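Local coordinates for adherence and virulence protein A (Streptococcus pneumoniae, PDB 6PON) that probably binds fibronectin and contributes to the adherence and virulence of pneumococci, at residues Arg23-Asn28 against Val36-Ser41. Sequence-based numbering, arbitrary orientation.
Sequences RIQKIN and VLQIRS
Arg23 and Arg40 exchange a pair of backbone hydrogen bonds, Arg23 N to Arg40 O at 2.7 Å and Arg40 N to Arg23 O at 2.8 Å, at one end of an antiparallel hairpin. Asn28 and Val36 form the matching pair at the other end, with Val36 N to Asn28 O at 2.9 Å and almost straight (178°). Between them lies a classic beta bulge: Gln25 and Lys26 both face Gln38, whose O takes a firm bond from Gln25 N (2.7 Å) and a weak one from Lys26 N, while Gln38 N returns a bond to Lys26 O. Gln25 turns toward the neighbouring strand and brings its amide end against Arg40 CB. On the face of Arg23, Lys26, Gln38 and Arg40, Lys26 CB packs on Gln38 CB (3.7 Å); the long chains of Arg23, Lys26 and Arg40 lead their charged ends away from the partner strand, Arg23 NH1 bonding to Gly85 O. Val36 is this face's buried apolar member. The other face is aliphatic and buried. Ile24 and Ile39, beta-branched and so suited to extended backbone, lie side by side, CG1 to CG1 at 3.9 Å. In Leu37, chi1 of -48° sets CG beside the backbone N, from where CD2 meets Ile27 CG1 at 3.7 Å and CD1 reaches Ile24 CD1. Ile88 of strand 87-93 and Leu83 of helix 74-83 extend this apolar layer. Strand 44-51 pairs with the far edge of strand 34-41, while Gly85 and Ala86 bond to the backbone of Ile24 on the outer strand.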
loop_
_atom_site.group_PDB
_atom_site.type_symbol
_atom_site.label_atom_id
_atom_site.label_comp_id
_atom_site.label_asym_id
_atom_site.label_seq_id
_atom_site.Cartn_x
_atom_site.Cartn_y
_atom_site.Cartn_z
ATOM N N ARG B 23 38.701 -8.091 22.294
ATOM C CA ARG B 23 39.148 -8.915 23.406
ATOM C C ARG B 23 38.432 -8.452 24.657
ATOM O O ARG B 23 38.379 -7.250 24.927
ATOM C CB ARG B 23 40.660 -8.813 23.603
ATOM C CG ARG B 23 41.483 -9.551 22.558
ATOM C CD ARG B 23 41.471 -11.074 22.815
ATOM N NE ARG B 23 42.177 -11.820 21.767
ATOM C CZ ARG B 23 42.362 -13.144 21.760
ATOM N NH1 ARG B 23 41.892 -13.903 22.748
ATOM N NH2 ARG B 23 43.022 -13.719 20.756
ATOM N N ILE B 24 37.868 -9.396 25.405
ATOM C CA ILE B 24 37.234 -9.079 26.679
ATOM C C ILE B 24 38.327 -8.932 27.720
ATOM O O ILE B 24 39.079 -9.878 27.973
ATOM C CB ILE B 24 36.234 -10.161 27.096
ATOM C CG1 ILE B 24 35.122 -10.290 26.059
ATOM C CG2 ILE B 24 35.652 -9.837 28.461
ATOM C CD1 ILE B 24 34.299 -11.524 26.231
ATOM N N GLN B 25 38.411 -7.748 28.327
ATOM C CA GLN B 25 39.473 -7.425 29.262
ATOM C C GLN B 25 39.028 -7.397 30.710
ATOM O O GLN B 25 39.877 -7.518 31.599
ATOM C CB GLN B 25 40.086 -6.057 28.916
ATOM C CG GLN B 25 41.082 -6.072 27.765
ATOM C CD GLN B 25 41.513 -4.675 27.360
ATOM O OE1 GLN B 25 40.770 -3.709 27.539
ATOM N NE2 GLN B 25 42.707 -4.558 26.804
ATOM N N LYS B 26 37.740 -7.230 30.980
ATOM C CA LYS B 26 37.287 -7.104 32.356
ATOM C C LYS B 26 35.829 -7.540 32.423
ATOM O O LYS B 26 35.067 -7.327 31.478
ATOM C CB LYS B 26 37.482 -5.669 32.865
ATOM C CG LYS B 26 37.573 -5.564 34.361
ATOM C CD LYS B 26 37.668 -4.112 34.841
ATOM C CE LYS B 26 37.495 -4.027 36.382
ATOM N NZ LYS B 26 37.663 -2.635 36.923
ATOM N N ILE B 27 35.455 -8.184 33.527
ATOM C CA ILE B 27 34.139 -8.788 33.669
ATOM C C ILE B 27 33.661 -8.522 35.090
ATOM O O ILE B 27 34.291 -8.973 36.054
ATOM C CB ILE B 27 34.173 -10.303 33.372
ATOM C CG1 ILE B 27 34.518 -10.581 31.908
ATOM C CG2 ILE B 27 32.860 -10.964 33.694
ATOM C CD1 ILE B 27 35.769 -11.450 31.743
ATOM N N ASN B 28 32.552 -7.795 35.228
ATOM C CA ASN B 28 31.984 -7.474 36.534
ATOM C C ASN B 28 30.464 -7.587 36.505
ATOM O O ASN B 28 29.830 -7.557 35.443
ATOM C CB ASN B 28 32.362 -6.069 36.994
ATOM C CG ASN B 28 33.852 -5.884 37.103
ATOM O OD1 ASN B 28 34.513 -5.565 36.117
ATOM N ND2 ASN B 28 34.399 -6.104 38.301
ATOM N N VAL B 36 28.606 -6.498 33.001
ATOM C CA VAL B 36 29.326 -5.489 32.233
ATOM C C VAL B 36 30.684 -6.042 31.816
ATOM O O VAL B 36 31.451 -6.519 32.657
ATOM C CB VAL B 36 29.492 -4.184 33.028
ATOM C CG1 VAL B 36 30.311 -3.172 32.233
ATOM C CG2 VAL B 36 28.138 -3.606 33.353
ATOM N N LEU B 37 30.983 -5.963 30.525
ATOM C CA LEU B 37 32.253 -6.396 29.964
ATOM C C LEU B 37 33.014 -5.185 29.439
ATOM O O LEU B 37 32.469 -4.404 28.652
ATOM C CB LEU B 37 32.045 -7.389 28.810
ATOM C CG LEU B 37 31.088 -8.563 28.974
ATOM C CD1 LEU B 37 31.151 -9.464 27.758
ATOM C CD2 LEU B 37 31.439 -9.358 30.228
ATOM N N GLN B 38 34.270 -5.032 29.851
ATOM C CA GLN B 38 35.174 -4.114 29.173
ATOM C C GLN B 38 35.812 -4.865 28.012
ATOM O O GLN B 38 36.416 -5.928 28.211
ATOM C CB GLN B 38 36.238 -3.566 30.122
ATOM C CG GLN B 38 36.862 -2.257 29.653
ATOM C CD GLN B 38 38.298 -2.099 30.134
ATOM O OE1 GLN B 38 39.241 -2.155 29.332
ATOM N NE2 GLN B 38 38.475 -1.905 31.447
ATOM N N ILE B 39 35.658 -4.333 26.801
ATOM C CA ILE B 39 36.118 -5.000 25.590
ATOM C C ILE B 39 37.004 -4.042 24.820
ATOM O O ILE B 39 36.596 -2.913 24.533
ATOM C CB ILE B 39 34.943 -5.464 24.708
ATOM C CG1 ILE B 39 34.141 -6.570 25.391
ATOM C CG2 ILE B 39 35.429 -5.929 23.344
ATOM C CD1 ILE B 39 32.725 -6.702 24.830
ATOM N N ARG B 40 38.207 -4.490 24.478
ATOM C CA ARG B 40 39.105 -3.727 23.625
ATOM C C ARG B 40 38.925 -4.188 22.189
ATOM O O ARG B 40 38.932 -5.394 21.914
ATOM C CB ARG B 40 40.563 -3.904 24.054
ATOM C CG ARG B 40 41.561 -3.241 23.114
ATOM C CD ARG B 40 42.911 -3.065 23.784
ATOM N NE ARG B 40 43.817 -2.252 22.980
ATOM C CZ ARG B 40 43.804 -0.918 22.940
ATOM N NH1 ARG B 40 42.914 -0.223 23.648
ATOM N NH2 ARG B 40 44.683 -0.279 22.175
ATOM N N SER B 41 38.788 -3.227 21.278
ATOM C CA SER B 41 38.479 -3.514 19.887
ATOM C C SER B 41 38.798 -2.291 19.043
ATOM O O SER B 41 38.462 -1.170 19.431
ATOM C CB SER B 41 37.013 -3.889 19.735
ATOM O OG SER B 41 36.857 -4.729 18.616
#